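Local structure of periplasmic sugar-binding protein (Chloroflexus aurantiacus, 4RXU) at residues N347-A351 with L352-G356; L303-D306 with A307-A311; R257-A260 with D261-A265; Q285-D289 with G290-M294. The protein binds beta-D-glucose in the cleft between its two lobes and probably acts as the solute-binding component of an ABC-type sugar transporter. All coordinates share one frame; numbering follows the deposited sequence. Where two conformers were deposited one is given.

Contact 1: residues N347-A351 with L352-G356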
ATOM      1  N   ASN A 347      12.412  10.812  13.269  1.00 11.90           N
ATOM      2  CA  ASN A 347      11.092  10.811  13.915  1.00 13.48           C
ATOM      3  C   ASN A 347      10.517   9.431  14.195  1.00 12.42           C
ATOM      4  O   ASN A 347       9.349   9.309  14.523  1.00 15.35           O
ATOM      5  CB  ASN A 347      10.055  11.664  13.152  1.00 15.63           C
ATOM      6  CG  ASN A 347       9.662  11.060  11.840  1.00 11.94           C
ATOM      7  OD1 ASN A 347      10.446  10.327  11.266  1.00 15.06           O
ATOM      8  ND2 ASN A 347       8.448  11.345  11.373  1.00 13.25           N
ATOM      9  N   VAL A 348      11.330   8.393  14.084  1.00 10.53           N
ATOM     10  CA  VAL A 348      10.806   7.053  14.345  1.00 12.28           C
ATOM     11  C   VAL A 348      10.218   6.916  15.765  1.00 11.22           C
ATOM     12  O   VAL A 348       9.140   6.324  15.969  1.00 10.31           O
ATOM     13  CB  VAL A 348      11.807   5.943  14.009  1.00 18.30           C
ATOM     14  CG1 VAL A 348      13.128   6.137  14.722  1.00 15.29           C
ATOM     15  CG2 VAL A 348      11.197   4.598  14.346  1.00 26.15           C
ATOM     16  N   ARG A 349      10.910   7.490  16.737  1.00 12.16           N
ATOM     17  CA  ARG A 349      10.432   7.435  18.088  1.00 12.16           C
ATOM     18  C   ARG A 349       9.124   8.211  18.233  1.00 11.42           C
ATOM     19  O   ARG A 349       8.150   7.661  18.747  1.00 10.76           O
ATOM     20  CB  ARG A 349      11.490   7.928  19.079  1.00 13.29           C
ATOM     21  CG  ARG A 349      11.034   7.755  20.522  1.00 12.34           C
ATOM     22  CD  ARG A 349      12.120   8.200  21.469  1.00 14.79           C
ATOM     23  NE  ARG A 349      13.250   7.283  21.455  1.00 14.21           N
ATOM     24  CZ  ARG A 349      13.318   6.158  22.163  1.00 18.46           C
ATOM     25  NH1 ARG A 349      12.301   5.789  22.940  1.00 21.21           N
ATOM     26  NH2 ARG A 349      14.407   5.392  22.085  1.00 18.69           N
ATOM     27  N   ALA A 350       9.075   9.454  17.767  1.00 11.36           N
ATOM     28  CA  ALA A 350       7.824  10.226  17.877  1.00 15.11           C
ATOM     29  C   ALA A 350       6.686   9.562  17.136  1.00 13.79           C
ATOM     30  O   ALA A 350       5.598   9.437  17.675  1.00 12.95           O
ATOM     31  CB  ALA A 350       7.998  11.642  17.381  1.00 15.17           C
ATOM     32  N   ALA A 351       6.937   9.087  15.922  1.00 10.14           N
ATOM     33  CA  ALA A 351       5.839   8.619  15.079  1.00 12.21           C
ATOM     34  C   ALA A 351       5.294   7.249  15.489  1.00  8.83           C
ATOM     35  O   ALA A 351       4.088   7.026  15.400  1.00 11.01           O
ATOM     36  CB  ALA A 351       6.250   8.590  13.621  1.00 12.33           C
ATOM     37  N   LEU A 352       6.182   6.342  15.906  1.00  7.85           N
ATOM     38  CA  LEU A 352       5.815   4.956  16.114  1.00  8.93           C
ATOM     39  C   LEU A 352       5.760   4.548  17.566  1.00  8.54           C
ATOM     40  O   LEU A 352       5.037   3.603  17.892  1.00 10.39           O
ATOM     41  CB  LEU A 352       6.774   4.033  15.359  1.00  9.67           C
ATOM     42  CG  LEU A 352       6.855   4.243  13.846  1.00 11.16           C
ATOM     43  CD1 LEU A 352       7.784   3.194  13.254  1.00 11.90           C
ATOM     44  CD2 LEU A 352       5.462   4.164  13.197  1.00 11.52           C
ATOM     45  N   ILE A 353       6.554   5.198  18.414  1.00 10.84           N
ATOM     46  CA  ILE A 353       6.669   4.787  19.811  1.00 10.16           C
ATOM     47  C   ILE A 353       5.842   5.704  20.714  1.00 10.24           C
ATOM     48  O   ILE A 353       5.007   5.232  21.490  1.00 10.75           O
ATOM     49  CB  ILE A 353       8.136   4.767  20.261  1.00 10.74           C
ATOM     50  CG1 ILE A 353       8.998   3.878  19.353  1.00 16.96           C
ATOM     51  CG2 ILE A 353       8.232   4.344  21.722  1.00 14.72           C
ATOM     52  CD1 ILE A 353       8.425   2.555  18.946  1.00 15.12           C
ATOM     53  N   ASP A 354       6.027   6.998  20.577  1.00 11.04           N
ATOM     54  CA  ASP A 354       5.284   7.966  21.412  1.00 11.74           C
ATOM     55  C   ASP A 354       3.789   7.937  21.089  1.00 12.48           C
ATOM     56  O   ASP A 354       2.931   8.229  21.939  1.00 12.99           O
ATOM     57  CB  ASP A 354       5.873   9.370  21.245  1.00 12.75           C
ATOM     58  CG  ASP A 354       7.299   9.473  21.760  1.00 14.87           C
ATOM     59  OD1 ASP A 354       7.718   8.588  22.537  1.00 15.82           O
ATOM     60  OD2 ASP A 354       7.985  10.456  21.390  1.00 21.08           O
ATOM     61  N   SER A 355       3.488   7.539  19.866  1.00  9.86           N
ATOM     62  CA  SER A 355       2.114   7.332  19.407  1.00  9.52           C
ATOM     63  C   SER A 355       1.465   6.051  19.949  1.00  9.66           C
ATOM     64  O   SER A 355       0.272   5.826  19.755  1.00 10.60           O
ATOM     65  CB  SER A 355       2.106   7.247  17.899  1.00 10.42           C
ATOM     66  OG  SER A 355       2.797   6.068  17.467  1.00 11.93           O
ATOM     67  N   GLY A 356       2.253   5.192  20.569  1.00 10.46           N
ATOM     68  CA  GLY A 356       1.760   3.903  21.033  1.00  9.78           C
ATOM     69  C   GLY A 356       1.632   2.793  20.013  1.00  7.87           C
ATOM     70  O   GLY A 356       1.192   1.702  20.355  1.00 10.80           O
TER
HETATM   71  O   HOH W   1       9.798   6.935  23.611  1.00 22.17           O
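Val348 O receives Leu352 N at 3.0 Å in an ordinary helical bond, but one residue on the turn widens: Arg349 O accepts both Ile353 N at 3.0 Å and Asp354 N at 2.9 Å. The bond from Asp354 N, five residues on, marks a pi-type turn; at 168° it is also straighter than the 142° bond from Ile353 N. On the inner side, chi1 of 55° sets Val348 CG2 opposite the backbone N, and this branch meets Leu352 CD1 at 3.8 Å. On the outer side, the Arg349 shaft passes the Asp354 carboxylate without ion pairing. A water bridges the two instead, accepting from Arg349 NH1 at 2.8 Å in the guanidinium plane and donating to Asp354 OD1 at 2.9 Å. The main charge partner of Arg349 is the chain's own terminal carboxylate on Pro367. Ser355 OG donates to Ala351 O at 2.6 Å, approaching from above the carbonyl plane. Gly356 then leaves helical geometry with positive phi. The arrangement is that of a short helix with a pi-type turn, held to the C-terminal tail through Val348, Arg349 and Ile353 and to Val284 of helix 281-288 through Val348 and Leu352.

Contact 2: residues L303-D306 with A307-A311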
ATOM      1  N   LEU A 303      -7.387   3.080  10.591  1.00  8.86           N
ATOM      2  CA  LEU A 303      -8.105   2.476   9.480  1.00  8.47           C
ATOM      3  C   LEU A 303      -9.129   1.481  10.035  1.00  8.72           C
ATOM      4  O   LEU A 303     -10.306   1.479   9.640  1.00  7.86           O
ATOM      5  CB  LEU A 303      -7.125   1.784   8.533  1.00  9.25           C
ATOM      6  CG  LEU A 303      -7.671   1.586   7.108  1.00 10.48           C
ATOM      7  CD1 LEU A 303      -7.660   2.887   6.326  1.00 10.87           C
ATOM      8  CD2 LEU A 303      -6.897   0.517   6.356  1.00 12.04           C
ATOM      9  N   VAL A 304      -8.679   0.644  10.969  1.00  7.01           N
ATOM     10  CA  VAL A 304      -9.535  -0.341  11.586  1.00  7.74           C
ATOM     11  C   VAL A 304     -10.710   0.333  12.288  1.00  8.30           C
ATOM     12  O   VAL A 304     -11.867  -0.076  12.127  1.00  8.46           O
ATOM     13  CB  VAL A 304      -8.717  -1.218  12.556  1.00  9.95           C
ATOM     14  CG1 VAL A 304      -9.595  -1.862  13.622  1.00 10.59           C
ATOM     15  CG2 VAL A 304      -7.925  -2.260  11.769  1.00  8.36           C
ATOM     16  N   GLN A 305     -10.423   1.347  13.099  1.00  9.17           N
ATOM     17  CA  GLN A 305     -11.506   2.007  13.845  1.00 10.27           C
ATOM     18  C   GLN A 305     -12.484   2.690  12.899  1.00  9.44           C
ATOM     19  O   GLN A 305     -13.679   2.661  13.129  1.00 10.28           O
ATOM     20  CB  GLN A 305     -10.979   2.990  14.890  1.00 13.25           C
ATOM     21  CG  GLN A 305     -11.915   3.144  16.092  1.00 20.06           C
ATOM     22  CD  GLN A 305     -12.032   1.865  16.916  1.00 25.41           C
ATOM     23  OE1 GLN A 305     -11.039   1.169  17.177  1.00 29.13           O
ATOM     24  NE2 GLN A 305     -13.244   1.545  17.320  1.00 47.08           N
ATOM     25  N   ASP A 306     -11.966   3.306  11.829  1.00  8.38           N
ATOM     26  CA  ASP A 306     -12.826   3.947  10.824  1.00  9.69           C
ATOM     27  C   ASP A 306     -13.794   2.944  10.225  1.00 11.70           C
ATOM     28  O   ASP A 306     -14.974   3.218  10.064  1.00 10.46           O
ATOM     29  CB  ASP A 306     -12.003   4.629   9.737  1.00 10.90           C
ATOM     30  CG  ASP A 306     -11.480   5.975  10.160  1.00 12.68           C
ATOM     31  OD1 ASP A 306     -11.871   6.495  11.235  1.00 14.08           O
ATOM     32  OD2 ASP A 306     -10.679   6.520   9.376  1.00 12.12           O
ATOM     33  N   ALA A 307     -13.293   1.748   9.959  1.00  8.55           N
ATOM     34  CA  ALA A 307     -14.137   0.671   9.411  1.00  8.30           C
ATOM     35  C   ALA A 307     -15.166   0.155  10.421  1.00 11.49           C
ATOM     36  O   ALA A 307     -16.324  -0.105  10.076  1.00  9.55           O
ATOM     37  CB  ALA A 307     -13.275  -0.483   8.923  1.00 10.21           C
ATOM     38  N   ILE A 308     -14.727  -0.026  11.653  1.00  9.01           N
ATOM     39  CA  ILE A 308     -15.635  -0.509  12.692  1.00  8.74           C
ATOM     40  C   ILE A 308     -16.726   0.550  12.907  1.00 10.84           C
ATOM     41  O   ILE A 308     -17.916   0.237  12.976  1.00 10.58           O
ATOM     42  CB  ILE A 308     -14.895  -0.846  13.998  1.00 10.67           C
ATOM     43  CG1 ILE A 308     -13.976  -2.054  13.791  1.00 13.46           C
ATOM     44  CG2 ILE A 308     -15.907  -1.113  15.126  1.00 12.03           C
ATOM     45  CD1 ILE A 308     -12.967  -2.264  14.909  1.00 16.83           C
ATOM     46  N   LYS A 309     -16.319   1.800  13.050  1.00 10.93           N
ATOM     47  CA  LYS A 309     -17.275   2.888  13.270  0.50 11.68           C
ATOM     48  C   LYS A 309     -18.315   2.957  12.131  1.00 10.94           C
ATOM     49  O   LYS A 309     -19.529   3.106  12.360  1.00 13.17           O
ATOM     50  CB  LYS A 309     -16.541   4.223  13.455  0.50 12.63           C
ATOM     51  CG  LYS A 309     -15.789   4.341  14.782  0.50 17.03           C
ATOM     52  CD  LYS A 309     -15.211   5.735  15.030  0.50 25.55           C
ATOM     53  CE  LYS A 309     -13.801   5.939  14.498  0.50 33.50           C
ATOM     54  NZ  LYS A 309     -13.298   7.288  14.904  0.50 18.19           N
ATOM     55  N   ALA A 310     -17.864   2.809  10.899  1.00 10.23           N
ATOM     56  CA  ALA A 310     -18.780   2.887   9.760  1.00 10.89           C
ATOM     57  C   ALA A 310     -19.730   1.715   9.791  1.00  9.58           C
ATOM     58  O   ALA A 310     -20.929   1.891   9.577  1.00 10.78           O
ATOM     59  CB  ALA A 310     -18.025   2.930   8.453  1.00 12.92           C
ATOM     60  N   ALA A 311     -19.204   0.517  10.061  1.00  9.39           N
ATOM     61  CA  ALA A 311     -20.050  -0.664  10.186  1.00 11.86           C
ATOM     62  C   ALA A 311     -21.109  -0.540  11.269  1.00 11.50           C
ATOM     63  O   ALA A 311     -22.288  -0.822  11.031  1.00 11.24           O
ATOM     64  CB  ALA A 311     -19.204  -1.901  10.423  1.00 12.44           C
TER
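Leu303 through Asp306 each give a carbonyl to the amide four residues on, a regular alpha-helical ladder from Ala307 N on Leu303 O at 3.0 Å to Ala310 N on Asp306 O, also 3.0 Å. The central rungs are tighter and straighter: Ile308 N to Val304 O is 2.9 Å, with the donor in the carbonyl plane, and Lys309 N to Gln305 O is 2.8 Å with 168° at the hydrogen. Among the side chains, Val304 and Ile308 lie alongside one another and point the same way. Val304 CG1, held anti to its backbone N (chi1 157°), touches Ile308 CD1 at 3.6 Å. This aliphatic pair faces helix 44-59, where both side chains pack on Ala55 and Val304 also meets Phe52. The other flank is polar. Lys309, in the conformer described, crosses the Gln305 side chain at about a right angle, its CE 3.7 Å from Gln305 CG. Its NZ stays 4.0 Å from Asp306 OD1, beyond salt-bridge range, and a second conformer makes the detail doubtful. Asp306 OD2 has a weak hydrogen bond to Ser338 OG. Ala307 packs on Tyr117 and Ala310 on Ile115, while Leu303 packs against Arg44 and Asp118 of the glucose pocket. This is the pattern of an amphipathic helix covering the parallel strands 113-117 and 129-133 of a mixed sheet, with the start of helix 300-315 backing the sugar site.

Contact 3: residues R257-A260 with D261-A265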
ATOM      1  N   ARG A 257      13.182  -3.899   1.578  1.00  8.48           N
ATOM      2  CA  ARG A 257      14.286  -4.627   2.193  1.00  8.65           C
ATOM      3  C   ARG A 257      14.905  -5.564   1.175  1.00  9.28           C
ATOM      4  O   ARG A 257      16.124  -5.694   1.125  1.00  9.51           O
ATOM      5  CB  ARG A 257      13.820  -5.366   3.441  1.00  8.09           C
ATOM      6  CG  ARG A 257      13.345  -4.431   4.556  1.00  9.88           C
ATOM      7  CD  ARG A 257      13.255  -5.144   5.903  1.00 10.72           C
ATOM      8  NE  ARG A 257      12.499  -6.406   5.823  1.00  9.65           N
ATOM      9  CZ  ARG A 257      11.171  -6.495   5.778  1.00  9.07           C
ATOM     10  NH1 ARG A 257      10.433  -5.391   5.858  1.00  9.93           N
ATOM     11  NH2 ARG A 257      10.573  -7.701   5.640  1.00 10.95           N
ATOM     12  N   ALA A 258      14.065  -6.221   0.368  1.00 10.01           N
ATOM     13  CA  ALA A 258      14.558  -7.154  -0.658  1.00 10.63           C
ATOM     14  C   ALA A 258      15.444  -6.421  -1.659  1.00  9.50           C
ATOM     15  O   ALA A 258      16.528  -6.882  -2.014  1.00 10.10           O
ATOM     16  CB  ALA A 258      13.388  -7.795  -1.387  1.00  9.24           C
ATOM     17  N   ILE A 259      14.978  -5.260  -2.093  1.00  8.26           N
ATOM     18  CA  ILE A 259      15.685  -4.445  -3.068  1.00  9.37           C
ATOM     19  C   ILE A 259      16.948  -3.845  -2.460  1.00 12.93           C
ATOM     20  O   ILE A 259      18.039  -3.915  -3.043  1.00  9.40           O
ATOM     21  CB  ILE A 259      14.754  -3.342  -3.645  1.00 10.44           C
ATOM     22  CG1 ILE A 259      13.624  -3.999  -4.462  1.00 11.80           C
ATOM     23  CG2 ILE A 259      15.545  -2.354  -4.483  1.00 10.10           C
ATOM     24  CD1 ILE A 259      12.401  -3.138  -4.689  1.00 12.14           C
ATOM     25  N   ALA A 260      16.806  -3.289  -1.266  1.00  8.94           N
ATOM     26  CA  ALA A 260      17.975  -2.799  -0.523  1.00 11.05           C
ATOM     27  C   ALA A 260      19.043  -3.874  -0.347  1.00  9.34           C
ATOM     28  O   ALA A 260      20.231  -3.593  -0.494  1.00 12.13           O
ATOM     29  CB  ALA A 260      17.556  -2.242   0.830  1.00 11.29           C
ATOM     30  N   ASP A 261      18.623  -5.101  -0.075  1.00  9.61           N
ATOM     31  CA  ASP A 261      19.565  -6.222   0.082  1.00 10.93           C
ATOM     32  C   ASP A 261      20.379  -6.438  -1.190  1.00 13.91           C
ATOM     33  O   ASP A 261      21.589  -6.661  -1.141  1.00 14.85           O
ATOM     34  CB  ASP A 261      18.852  -7.532   0.464  1.00 12.54           C
ATOM     35  CG  ASP A 261      18.290  -7.535   1.879  1.00 10.59           C
ATOM     36  OD1 ASP A 261      18.603  -6.626   2.701  1.00 12.86           O
ATOM     37  OD2 ASP A 261      17.496  -8.476   2.147  1.00 15.40           O
ATOM     38  N   ALA A 262      19.721  -6.361  -2.336  1.00 11.67           N
ATOM     39  CA  ALA A 262      20.436  -6.476  -3.621  1.00 12.67           C
ATOM     40  C   ALA A 262      21.418  -5.329  -3.867  1.00 10.53           C
ATOM     41  O   ALA A 262      22.572  -5.538  -4.277  1.00 14.56           O
ATOM     42  CB  ALA A 262      19.429  -6.555  -4.764  1.00 11.80           C
ATOM     43  N   PHE A 263      20.939  -4.099  -3.653  1.00  8.71           N
ATOM     44  CA  PHE A 263      21.754  -2.901  -3.868  1.00 10.89           C
ATOM     45  C   PHE A 263      22.926  -2.805  -2.886  1.00 13.15           C
ATOM     46  O   PHE A 263      24.023  -2.397  -3.274  1.00 12.10           O
ATOM     47  CB  PHE A 263      20.888  -1.645  -3.809  1.00 11.77           C
ATOM     48  CG  PHE A 263      20.187  -1.327  -5.118  1.00 11.89           C
ATOM     49  CD1 PHE A 263      19.099  -2.067  -5.550  1.00 10.83           C
ATOM     50  CD2 PHE A 263      20.653  -0.310  -5.934  1.00 10.21           C
ATOM     51  CE1 PHE A 263      18.452  -1.764  -6.746  1.00 11.99           C
ATOM     52  CE2 PHE A 263      20.016   0.000  -7.130  1.00 12.83           C
ATOM     53  CZ  PHE A 263      18.916  -0.738  -7.532  1.00 13.19           C
ATOM     54  N   ALA A 264      22.709  -3.236  -1.643  1.00 12.19           N
ATOM     55  CA  ALA A 264      23.768  -3.212  -0.620  1.00 11.98           C
ATOM     56  C   ALA A 264      24.931  -4.111  -1.010  1.00 15.96           C
ATOM     57  O   ALA A 264      26.075  -3.845  -0.664  1.00 17.60           O
ATOM     58  CB  ALA A 264      23.217  -3.643   0.722  1.00 12.36           C
ATOM     59  N   ALA A 265      24.610  -5.189  -1.718  1.00 15.06           N
ATOM     60  CA  ALA A 265      25.604  -6.180  -2.163  1.00 17.63           C
ATOM     61  C   ALA A 265      26.412  -5.821  -3.411  1.00 20.86           C
ATOM     62  O   ALA A 265      27.333  -6.547  -3.773  1.00 26.12           O
ATOM     63  CB  ALA A 265      24.939  -7.531  -2.376  1.00 16.04           C
TER
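Ile259 and Phe263 form the tight side of this helical turn, lying side by side and pointing the same way. Ile259 CG2, anti to its own backbone N, comes to 3.7 Å from Phe263 CD1. The same ring carbon, Phe263 CD1, approaches Ile259 O at 3.3 Å, with the carbonyl oxygen at the ring's edge and in its plane, while Phe263 N donates to that oxygen at 3.0 Å and 169°. One carbonyl thus meets both the amide and the ring edge of the same residue. Beyond the two segments, Phe263 stacks edge-to-face with Tyr158 and Ile259 packs on Ile248, so this side faces the sheet; Ala262 packs against helix 224-237.

Asp261 forms a polar flank. With CG beside its backbone N (chi1 -70°), the carboxylate folds back over the preceding turn, OD1 lying 3.1 Å from Arg257 O. The two acceptors are not hydrogen-bonded; Arg257 O takes the Asp261 amide N at 2.8 Å, and the nearby carboxylate probably repels it somewhat, but Asp261 OD1 is hydrogen-bonded to Tyr286 OH. Arg257 reaches away from it: its NE is 6.5 Å from Asp261 OD2, and NH1 is bonded to Ser283 OG. The solvent end is at Ala264 and Ala265, both exposed. Ala264 N still holds Ala260 O at 2.8 Å, whereas Ala265 N makes weak bonds to Asp261 O and Ala262 O. Helix 253-264 connects the parallel neighbouring strands 246-249 and 269-274, a beta-alpha-beta crossover.

Contact 4: residues Q285-D289 with G290-M294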
ATOM      1  N   GLN A 285      13.585  -1.600  11.884  1.00  9.00           N
ATOM      2  CA  GLN A 285      14.948  -1.938  12.287  1.00  8.88           C
ATOM      3  C   GLN A 285      15.945  -1.569  11.194  1.00 10.38           C
ATOM      4  O   GLN A 285      17.003  -1.037  11.481  1.00 10.16           O
ATOM      5  CB  GLN A 285      15.063  -3.403  12.653  1.00  9.46           C
ATOM      6  CG  GLN A 285      16.336  -3.717  13.443  1.00  9.49           C
ATOM      7  CD  GLN A 285      16.457  -2.939  14.749  1.00  8.56           C
ATOM      8  OE1 GLN A 285      15.615  -3.073  15.624  1.00 10.12           O
ATOM      9  NE2 GLN A 285      17.484  -2.072  14.853  1.00 11.53           N
ATOM     10  N   TYR A 286      15.644  -1.879   9.935  1.00  8.95           N
ATOM     11  CA  TYR A 286      16.518  -1.396   8.841  1.00  8.95           C
ATOM     12  C   TYR A 286      16.714   0.108   8.885  1.00  9.87           C
ATOM     13  O   TYR A 286      17.811   0.583   8.626  1.00  9.78           O
ATOM     14  CB  TYR A 286      15.996  -1.763   7.460  1.00  9.85           C
ATOM     15  CG  TYR A 286      16.470  -3.093   6.886  1.00  8.41           C
ATOM     16  CD1 TYR A 286      16.675  -4.218   7.687  1.00  9.36           C
ATOM     17  CD2 TYR A 286      16.642  -3.247   5.504  1.00  9.52           C
ATOM     18  CE1 TYR A 286      17.092  -5.424   7.136  1.00  8.88           C
ATOM     19  CE2 TYR A 286      17.044  -4.450   4.942  1.00  8.96           C
ATOM     20  CZ  TYR A 286      17.287  -5.529   5.756  1.00  9.85           C
ATOM     21  OH  TYR A 286      17.682  -6.702   5.191  1.00 13.04           O
ATOM     22  N   ILE A 287      15.653   0.858   9.162  1.00  8.75           N
ATOM     23  CA  ILE A 287      15.765   2.322   9.223  1.00 10.12           C
ATOM     24  C   ILE A 287      16.701   2.725  10.353  1.00  9.97           C
ATOM     25  O   ILE A 287      17.629   3.520  10.151  1.00  9.97           O
ATOM     26  CB  ILE A 287      14.399   3.000   9.368  1.00  9.50           C
ATOM     27  CG1 ILE A 287      13.619   2.832   8.059  1.00 10.01           C
ATOM     28  CG2 ILE A 287      14.560   4.479   9.698  1.00  9.27           C
ATOM     29  CD1 ILE A 287      12.154   3.177   8.158  1.00 12.97           C
ATOM     30  N   ILE A 288      16.518   2.122  11.515  1.00  9.00           N
ATOM     31  CA  ILE A 288      17.416   2.385  12.656  1.00  8.46           C
ATOM     32  C   ILE A 288      18.870   2.116  12.264  1.00  8.34           C
ATOM     33  O   ILE A 288      19.769   2.932  12.550  1.00 11.66           O
ATOM     34  CB  ILE A 288      17.026   1.531  13.879  1.00  8.30           C
ATOM     35  CG1 ILE A 288      15.675   1.986  14.432  1.00  8.86           C
ATOM     36  CG2 ILE A 288      18.124   1.619  14.931  1.00  9.54           C
ATOM     37  CD1 ILE A 288      15.051   1.051  15.422  1.00 13.23           C
ATOM     38  N   ASP A 289      19.084   0.992  11.584  1.00  9.69           N
ATOM     39  CA  ASP A 289      20.406   0.500  11.250  1.00 12.26           C
ATOM     40  C   ASP A 289      20.997   1.085   9.974  1.00  9.51           C
ATOM     41  O   ASP A 289      22.106   0.699   9.576  1.00 11.97           O
ATOM     42  CB  ASP A 289      20.389  -1.013  11.110  1.00 11.85           C
ATOM     43  CG  ASP A 289      20.100  -1.739  12.415  1.00 12.26           C
ATOM     44  OD1 ASP A 289      20.222  -1.160  13.506  1.00 15.04           O
ATOM     45  OD2 ASP A 289      19.749  -2.926  12.346  1.00 11.00           O
ATOM     46  N   GLY A 290      20.289   2.009   9.337  1.00 10.69           N
ATOM     47  CA  GLY A 290      20.811   2.690   8.158  1.00 11.02           C
ATOM     48  C   GLY A 290      20.747   1.897   6.865  1.00 11.96           C
ATOM     49  O   GLY A 290      21.514   2.158   5.951  1.00 17.31           O
ATOM     50  N   ARG A 291      19.833   0.943   6.797  1.00  9.57           N
ATOM     51  CA  ARG A 291      19.708   0.056   5.622  1.00 10.41           C
ATOM     52  C   ARG A 291      18.491   0.356   4.778  1.00  9.56           C
ATOM     53  O   ARG A 291      18.434  -0.083   3.635  1.00 10.32           O
ATOM     54  CB  ARG A 291      19.664  -1.410   6.038  1.00 10.44           C
ATOM     55  CG  ARG A 291      20.842  -1.860   6.894  1.00 12.36           C
ATOM     56  CD  ARG A 291      20.986  -3.350   6.872  1.00 15.05           C
ATOM     57  NE  ARG A 291      21.469  -3.706   5.550  1.00 18.23           N
ATOM     58  CZ  ARG A 291      21.308  -4.881   4.965  1.00 18.72           C
ATOM     59  NH1 ARG A 291      20.672  -5.867   5.571  1.00 18.87           N
ATOM     60  NH2 ARG A 291      21.797  -5.050   3.749  1.00 26.67           N
ATOM     61  N   GLN A 292      17.544   1.117   5.326  1.00  8.90           N
ATOM     62  CA  GLN A 292      16.402   1.609   4.573  1.00  9.57           C
ATOM     63  C   GLN A 292      16.251   3.057   4.987  1.00 10.51           C
ATOM     64  O   GLN A 292      16.457   3.391   6.134  1.00 10.49           O
ATOM     65  CB  GLN A 292      15.155   0.801   4.924  1.00 10.53           C
ATOM     66  CG  GLN A 292      13.847   1.332   4.331  1.00  9.29           C
ATOM     67  CD  GLN A 292      12.648   0.414   4.576  1.00  8.73           C
ATOM     68  OE1 GLN A 292      12.782  -0.814   4.738  1.00  9.58           O
ATOM     69  NE2 GLN A 292      11.449   1.000   4.513  1.00  8.68           N
ATOM     70  N   SER A 293      15.914   3.929   4.059  1.00  9.21           N
ATOM     71  CA  SER A 293      15.963   5.370   4.330  1.00  9.60           C
ATOM     72  C   SER A 293      14.729   5.899   5.039  1.00 11.61           C
ATOM     73  O   SER A 293      14.797   6.756   5.913  1.00 11.20           O
ATOM     74  CB  SER A 293      16.169   6.162   3.020  1.00 11.16           C
ATOM     75  OG  SER A 293      17.239   5.636   2.284  1.00 11.36           O
ATOM     76  N   MET A 294      13.577   5.397   4.632  1.00  9.29           N
ATOM     77  CA  MET A 294      12.316   5.872   5.160  1.00 10.44           C
ATOM     78  C   MET A 294      11.231   4.866   4.952  1.00  7.45           C
ATOM     79  O   MET A 294      11.340   3.982   4.120  1.00  9.04           O
ATOM     80  CB  MET A 294      11.876   7.182   4.497  1.00 10.49           C
ATOM     81  CG  MET A 294      11.533   7.059   3.012  1.00 11.18           C
ATOM     82  SD  MET A 294       9.775   6.606   2.594  1.00  4.79           S
ATOM     83  CE  MET A 294       9.110   8.270   2.373  1.00 11.45           C
TER
HETATM   84  O   HOH W   2      18.065   5.172   8.011  1.00 15.46           O
HETATM   85  O   HOH W   3      24.054   0.892   7.654  1.00 37.67           O
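The Tyr286 ring carries Arg291 CD over one face, 4.3 Å from the centroid and 3° off the normal, a CH-pi contact, while Gln292 CB sits at the ring's edge. The bend at chi3 (71°) carries the guanidinium across the ring toward the hydroxyl end, and Tyr286 CE2 lies over one guanidinium face. The planes are 39° apart, so this is no parallel stack. Arg291 NH1 is 3.1 Å from Tyr286 OH at an angle too poor for a hydrogen bond. Tyr286 OH is hydrogen-bonded to Asp261 OD1, and Arg291 NH1 makes a long, weak ion pair with the same oxygen. The helix closes in a Schellman motif: Arg291 N donates to Tyr286 O at 2.8 Å, Gly290 N to Ile287 O at 3.2 Å, and Gly290 has positive phi. A water gives bonds to Ile287 O at 2.7 Å and Gln292 O at 3.0 Å. Gln292 NE2 reaches Met294 O at 3.0 Å and also bonds to Asp253 OD1, while its OE1 is bonded to Ser283 OG. Phenol and arginine thus gather at Asp261, which would probably stabilise its carboxylate, and the buried glutamine amide ties the loop to helices 281-288 and 253-264.

From the N terminus the contacts run in series as 3, 4, 2 and 1, none nested in or crossing another; each spans consecutive residues, and contact 4 carries the chain from helix 281-288 toward strand 295-298. Contacts 3 and 4 touch, with Arg257 CG 3.6 Å from Tyr286 CD2 and Ala264 CB 3.6 Å from Arg291 NH2, which joins helix 253-264 to the end of helix 281-288. Contact 1 comes within about 5 Å of contact 4 at their nearest atoms, and its helix packs on helix 281-288. Contact 2 stands apart on the other lobe, its centre about 36 Å from that of contact 3, on opposite sides of the chain's centre.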